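Local coordinates for molybdopterin-guanine dinucleotide biosynthesis adapter protein (Escherichia coli, PDB 1NP6) that binds GTP, hydrolyses it weakly, and may act as an adapter for efficient biosynthesis and use of the molybdopterin guanine dinucleotide form of the molybdenum cofactor, at residues K25-P28 / A29-R33; D163-V166 / E167-K171. All coordinates share one frame; numbering follows the deposited sequence.

Contact 1 lies at the C-terminal end of helix 19-32, and contact 2 in the last turns of helix 158-170; their centres are about 13 Å apart. The two helices meet directly. Leu30 CD2 packs on Val165 CG1 at 4.3 Å, and a salt bridge joins Arg33 to Asp163, though its modelled separation is implausibly short and its exact geometry doubtful. Both contacts lean on Leu103, through Leu30 in the first and Val165, Trp168 and Met169 in the second. The Met169 side chain is about 4 Å from that of Asp102, a predicted GTP-binding residue, the Leu30 side chain about 9 Å. Contact 1 lies on the helix that follows the P-loop, contact 2 on the helix beside it.

Contact 1 (K25-P28 / A29-R33); sequences KLIP and ALCAR
Leu26, Ile27 and Pro28 each accept an i+4 backbone hydrogen bond: Leu30 N lies 2.8 Å from Leu26 O, Cys31 N 2.9 Å from Ile27 O and Ala32 N 2.9 Å from Pro28 O. The first two are fairly straight, whereas the last bends to 143° at the hydrogen. Pro28 has no N-H to offer the turn before it, and the helix kinks there; its carbonyl still serves the next turn, while its ring packs on Ala62 of the second subunit. Side chains one turn apart then meet along the rod. Leu26 and Leu30 cross obliquely, with Leu26 CG 4.0 Å from Leu30 CD1. Leu26 holds its CG anti to the backbone N (chi1 176°), which carries the branch toward Leu30. This is the helix that follows the P-loop of the P-loop NTPase fold, and its greasy face suits its place: Leu26 reaches Leu161 of helix 158-170, while Ile27 and Leu30 lie on strand 103-107. On the side toward the second subunit, Cys31 SG rests 4.4 Å from Ile27 CG2, the pair packing against Pro37 and against Gly63 of that subunit. The small side chain of Ala29 suits the face turned to helix 158-170, where it touches Glu159; its CB is 3.3 Å from Leu26 O.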
ATOM      1  N   LYS B  25      13.172  17.431  -6.914  1.00 44.91           N
ATOM      2  CA  LYS B  25      12.949  18.887  -6.871  1.00 48.68           C
ATOM      3  C   LYS B  25      11.644  19.371  -7.529  1.00 47.11           C
ATOM      4  O   LYS B  25      11.134  20.438  -7.196  1.00 32.87           O
ATOM      5  CB  LYS B  25      14.112  19.655  -7.518  1.00 55.59           C
ATOM      6  CG  LYS B  25      15.465  18.961  -7.492  1.00 65.96           C
ATOM      7  CD  LYS B  25      16.591  19.968  -7.627  1.00 67.29           C
ATOM      8  CE  LYS B  25      16.918  20.250  -9.085  1.00 70.91           C
ATOM      9  NZ  LYS B  25      17.510  21.609  -9.286  1.00 80.51           N
ATOM     10  N   LEU B  26      11.119  18.619  -8.491  1.00 40.82           N
ATOM     11  CA  LEU B  26       9.898  19.048  -9.176  1.00 30.85           C
ATOM     12  C   LEU B  26       8.658  18.886  -8.308  1.00 27.65           C
ATOM     13  O   LEU B  26       7.780  19.770  -8.298  1.00 33.71           O
ATOM     14  CB  LEU B  26       9.730  18.274 -10.503  1.00 33.77           C
ATOM     15  CG  LEU B  26       8.436  18.554 -11.277  1.00 29.64           C
ATOM     16  CD1 LEU B  26       8.376  19.988 -11.809  1.00 29.05           C
ATOM     17  CD2 LEU B  26       8.265  17.507 -12.411  1.00 34.34           C
ATOM     18  N   ILE B  27       8.587  17.768  -7.574  1.00 26.85           N
ATOM     19  CA  ILE B  27       7.439  17.444  -6.729  1.00 34.05           C
ATOM     20  C   ILE B  27       7.171  18.535  -5.656  1.00 37.88           C
ATOM     21  O   ILE B  27       6.041  19.011  -5.528  1.00 28.53           O
ATOM     22  CB  ILE B  27       7.566  16.007  -6.133  1.00 34.21           C
ATOM     23  CG1 ILE B  27       7.284  14.948  -7.228  1.00 31.27           C
ATOM     24  CG2 ILE B  27       6.602  15.787  -4.958  1.00 35.09           C
ATOM     25  CD1 ILE B  27       7.791  13.530  -6.892  1.00 36.16           C
ATOM     26  N   PRO B  28       8.190  18.950  -4.909  1.00 40.69           N
ATOM     27  CA  PRO B  28       8.017  20.086  -3.980  1.00 32.00           C
ATOM     28  C   PRO B  28       7.498  21.342  -4.670  1.00 28.16           C
ATOM     29  O   PRO B  28       6.596  21.987  -4.128  1.00 38.46           O
ATOM     30  CB  PRO B  28       9.438  20.322  -3.422  1.00 40.42           C
ATOM     31  CG  PRO B  28      10.134  19.007  -3.561  1.00 47.92           C
ATOM     32  CD  PRO B  28       9.545  18.364  -4.828  1.00 35.94           C
ATOM     33  N   ALA B  29       8.062  21.668  -5.843  1.00 28.79           N
ATOM     34  CA  ALA B  29       7.682  22.823  -6.619  1.00 32.85           C
ATOM     35  C   ALA B  29       6.220  22.761  -7.064  1.00 43.43           C
ATOM     36  O   ALA B  29       5.510  23.770  -7.046  1.00 40.66           O
ATOM     37  CB  ALA B  29       8.595  22.976  -7.809  1.00 40.61           C
ATOM     38  N   LEU B  30       5.769  21.578  -7.463  1.00 40.49           N
ATOM     39  CA  LEU B  30       4.356  21.389  -7.773  1.00 40.65           C
ATOM     40  C   LEU B  30       3.479  21.598  -6.523  1.00 31.92           C
ATOM     41  O   LEU B  30       2.459  22.290  -6.579  1.00 37.03           O
ATOM     42  CB  LEU B  30       4.117  20.000  -8.395  1.00 33.55           C
ATOM     43  CG  LEU B  30       4.689  19.764  -9.808  1.00 44.80           C
ATOM     44  CD1 LEU B  30       4.582  18.293 -10.224  1.00 30.42           C
ATOM     45  CD2 LEU B  30       4.052  20.682 -10.863  1.00 35.20           C
ATOM     46  N   CYS B  31       3.886  20.987  -5.408  1.00 32.62           N
ATOM     47  CA  CYS B  31       3.146  21.064  -4.157  1.00 38.56           C
ATOM     48  C   CYS B  31       3.012  22.521  -3.686  1.00 44.38           C
ATOM     49  O   CYS B  31       1.990  22.903  -3.107  1.00 43.57           O
ATOM     50  CB  CYS B  31       3.843  20.236  -3.074  1.00 40.30           C
ATOM     51  SG  CYS B  31       3.577  18.459  -3.165  1.00 41.88           S
ATOM     52  N   ALA B  32       4.038  23.327  -3.955  1.00 40.17           N
ATOM     53  CA  ALA B  32       4.026  24.751  -3.585  1.00 51.00           C
ATOM     54  C   ALA B  32       2.932  25.542  -4.307  1.00 54.05           C
ATOM     55  O   ALA B  32       2.422  26.516  -3.763  1.00 56.54           O
ATOM     56  CB  ALA B  32       5.380  25.383  -3.837  1.00 34.30           C
ATOM     57  N   ARG B  33       2.583  25.125  -5.528  1.00 48.46           N
ATOM     58  CA  ARG B  33       1.505  25.762  -6.297  1.00 36.56           C
ATOM     59  C   ARG B  33       0.095  25.222  -5.958  1.00 33.49           C
ATOM     60  O   ARG B  33      -0.911  25.653  -6.557  1.00 37.00           O
ATOM     61  CB  ARG B  33       1.775  25.640  -7.801  1.00 47.85           C
ATOM     62  CG  ARG B  33       2.990  26.399  -8.310  1.00 42.76           C
ATOM     63  CD  ARG B  33       3.579  25.816  -9.581  1.00 38.00           C
ATOM     64  NE  ARG B  33       4.935  26.292  -9.854  1.00 45.66           N
ATOM     65  CZ  ARG B  33       5.232  27.279 -10.688  1.00 44.77           C
ATOM     66  NH1 ARG B  33       4.277  27.919 -11.344  1.00 62.92           N
ATOM     67  NH2 ARG B  33       6.494  27.633 -10.872  1.00 46.41           N
TER

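Contact 2 (D163-V166 / E167-K171); sequences DFVV and EWMQK
Glu167 curls back over the carbonyl of Asp163, whose oxygen it meets with every side-chain atom. Its CB stands 3.6 Å from Asp163 O, CG continues past the same oxygen, and chi2 of 138°, well short of fully extended, brings CD to 3.2 Å from it. At the tip OE1 lies 3.7 Å and OE2 3.0 Å from Asp163 O; as OE2 and the carbonyl oxygen are both acceptors, this nearness is no hydrogen bond and is probably unfavourable if the carboxylate is charged. The carbonyl's bond comes from the main chain, Glu167 N lying 3.2 Å from Asp163 O. Asp163's own carboxylate turns to Arg33, which would offset some of the negative charge beside Glu167. On the sheet-facing side, Met169 CG passes 3.4 Å from Val165 O, and SD lies 4.1 Å from Val165 CG1; a long, flexible thioether can reach both Leu103 and Asp102. The Trp168 ring has Val165 O near its plane at one edge, and the side chain touches Leu103, Ile138 and Pro7. Phe164 joins it on Ile138 and reaches strand 151-154. Such an amphipathic helix, polar outside and apolar against parallel strands, is characteristic of layered alpha/beta folds, of which this protein's P-loop NTPase fold is one.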
ATOM      1  N   ASP B 163       5.856  25.164 -14.428  1.00 33.47           N
ATOM      2  CA  ASP B 163       4.920  25.993 -15.177  1.00 40.65           C
ATOM      3  C   ASP B 163       4.389  25.228 -16.386  1.00 39.48           C
ATOM      4  O   ASP B 163       3.203  25.313 -16.697  1.00 38.57           O
ATOM      5  CB  ASP B 163       5.580  27.287 -15.669  1.00 43.85           C
ATOM      6  CG  ASP B 163       5.823  28.300 -14.548  1.00 48.88           C
ATOM      7  OD1 ASP B 163       5.368  28.079 -13.411  1.00 49.70           O
ATOM      8  OD2 ASP B 163       6.462  29.348 -14.725  1.00 45.31           O
ATOM      9  N   PHE B 164       5.277  24.502 -17.061  1.00 33.51           N
ATOM     10  CA  PHE B 164       4.917  23.770 -18.283  1.00 37.21           C
ATOM     11  C   PHE B 164       3.953  22.615 -17.975  1.00 39.30           C
ATOM     12  O   PHE B 164       3.037  22.311 -18.770  1.00 36.90           O
ATOM     13  CB  PHE B 164       6.179  23.275 -19.005  1.00 35.68           C
ATOM     14  CG  PHE B 164       5.895  22.412 -20.211  1.00 33.86           C
ATOM     15  CD1 PHE B 164       5.762  22.983 -21.473  1.00 34.43           C
ATOM     16  CD2 PHE B 164       5.756  21.031 -20.072  1.00 31.89           C
ATOM     17  CE1 PHE B 164       5.477  22.185 -22.588  1.00 38.75           C
ATOM     18  CE2 PHE B 164       5.473  20.232 -21.179  1.00 42.90           C
ATOM     19  CZ  PHE B 164       5.344  20.819 -22.437  1.00 34.66           C
ATOM     20  N   VAL B 165       4.177  21.965 -16.835  1.00 30.43           N
ATOM     21  CA  VAL B 165       3.299  20.892 -16.371  1.00 35.86           C
ATOM     22  C   VAL B 165       1.911  21.444 -16.014  1.00 41.04           C
ATOM     23  O   VAL B 165       0.911  20.918 -16.471  1.00 25.38           O
ATOM     24  CB  VAL B 165       3.923  20.045 -15.223  1.00 31.34           C
ATOM     25  CG1 VAL B 165       2.925  19.014 -14.657  1.00 33.53           C
ATOM     26  CG2 VAL B 165       5.220  19.355 -15.663  1.00 27.34           C
ATOM     27  N   VAL B 166       1.817  22.511 -15.231  1.00 27.82           N
ATOM     28  CA  VAL B 166       0.486  23.138 -15.019  1.00 42.86           C
ATOM     29  C   VAL B 166      -0.304  23.436 -16.330  1.00 46.36           C
ATOM     30  O   VAL B 166      -1.503  23.129 -16.447  1.00 36.63           O
ATOM     31  CB  VAL B 166       0.575  24.422 -14.165  1.00 43.84           C
ATOM     32  CG1 VAL B 166      -0.811  25.077 -14.017  1.00 42.00           C
ATOM     33  CG2 VAL B 166       1.145  24.098 -12.808  1.00 36.81           C
ATOM     34  N   GLU B 167       0.386  24.024 -17.303  1.00 36.44           N
ATOM     35  CA  GLU B 167      -0.222  24.425 -18.564  1.00 38.46           C
ATOM     36  C   GLU B 167      -0.715  23.228 -19.383  1.00 39.90           C
ATOM     37  O   GLU B 167      -1.753  23.314 -20.023  1.00 37.90           O
ATOM     38  CB  GLU B 167       0.752  25.278 -19.374  1.00 34.90           C
ATOM     39  CG  GLU B 167       0.706  26.740 -18.968  1.00 49.29           C
ATOM     40  CD  GLU B 167       2.079  27.373 -18.886  1.00 69.07           C
ATOM     41  OE1 GLU B 167       2.841  27.268 -19.871  1.00 69.30           O
ATOM     42  OE2 GLU B 167       2.391  27.979 -17.839  1.00 66.85           O
ATOM     43  N   TRP B 168       0.050  22.134 -19.354  1.00 32.62           N
ATOM     44  CA  TRP B 168      -0.352  20.859 -19.927  1.00 44.46           C
ATOM     45  C   TRP B 168      -1.575  20.284 -19.201  1.00 50.41           C
ATOM     46  O   TRP B 168      -2.500  19.768 -19.852  1.00 31.30           O
ATOM     47  CB  TRP B 168       0.822  19.866 -19.919  1.00 36.57           C
ATOM     48  CG  TRP B 168       0.413  18.467 -20.322  1.00 26.41           C
ATOM     49  CD1 TRP B 168       0.231  17.992 -21.606  1.00 34.75           C
ATOM     50  CD2 TRP B 168       0.128  17.371 -19.448  1.00 34.02           C
ATOM     51  NE1 TRP B 168      -0.138  16.669 -21.566  1.00 31.05           N
ATOM     52  CE2 TRP B 168      -0.224  16.264 -20.259  1.00 33.40           C
ATOM     53  CE3 TRP B 168       0.120  17.206 -18.048  1.00 25.47           C
ATOM     54  CZ2 TRP B 168      -0.568  15.020 -19.719  1.00 36.52           C
ATOM     55  CZ3 TRP B 168      -0.224  15.973 -17.515  1.00 37.63           C
ATOM     56  CH2 TRP B 168      -0.558  14.888 -18.355  1.00 35.07           C
ATOM     57  N   MET B 169      -1.589  20.387 -17.868  1.00 26.66           N
ATOM     58  CA  MET B 169      -2.709  19.888 -17.061  1.00 32.19           C
ATOM     59  C   MET B 169      -4.038  20.584 -17.404  1.00 41.72           C
ATOM     60  O   MET B 169      -5.100  19.946 -17.433  1.00 37.27           O
ATOM     61  CB  MET B 169      -2.424  20.022 -15.555  1.00 29.77           C
ATOM     62  CG  MET B 169      -1.480  18.954 -14.983  1.00 27.47           C
ATOM     63  SD  MET B 169      -0.937  19.401 -13.255  1.00 35.40           S
ATOM     64  CE  MET B 169      -2.360  18.882 -12.386  1.00 33.39           C
ATOM     65  N   GLN B 170      -3.970  21.888 -17.671  1.00 38.08           N
ATOM     66  CA  GLN B 170      -5.150  22.681 -18.040  1.00 38.97           C
ATOM     67  C   GLN B 170      -5.813  22.178 -19.326  1.00 40.83           C
ATOM     68  O   GLN B 170      -7.028  22.285 -19.478  1.00 55.26           O
ATOM     69  CB  GLN B 170      -4.780  24.150 -18.215  1.00 42.69           C
ATOM     70  CG  GLN B 170      -4.352  24.845 -16.937  1.00 39.05           C
ATOM     71  CD  GLN B 170      -3.724  26.195 -17.221  1.00 45.34           C
ATOM     72  OE1 GLN B 170      -3.102  26.376 -18.265  1.00 41.10           O
ATOM     73  NE2 GLN B 170      -3.886  27.141 -16.301  1.00 41.15           N
ATOM     74  N   LYS B 171      -5.007  21.616 -20.225  1.00 41.23           N
ATOM     75  CA  LYS B 171      -5.488  21.093 -21.507  1.00 44.82           C
ATOM     76  C   LYS B 171      -6.123  19.720 -21.371  1.00 48.69           C
ATOM     77  O   LYS B 171      -6.752  19.234 -22.314  1.00 51.90           O
ATOM     78  CB  LYS B 171      -4.354  21.051 -22.555  1.00 35.48           C
ATOM     79  CG  LYS B 171      -3.880  22.439 -23.003  1.00 46.10           C
ATOM     80  CD  LYS B 171      -2.688  22.364 -23.953  1.00 65.53           C
ATOM     81  CE  LYS B 171      -1.528  23.236 -23.462  1.00 73.18           C
ATOM     82  NZ  LYS B 171      -0.945  24.114 -24.520  1.00 57.41           N
TER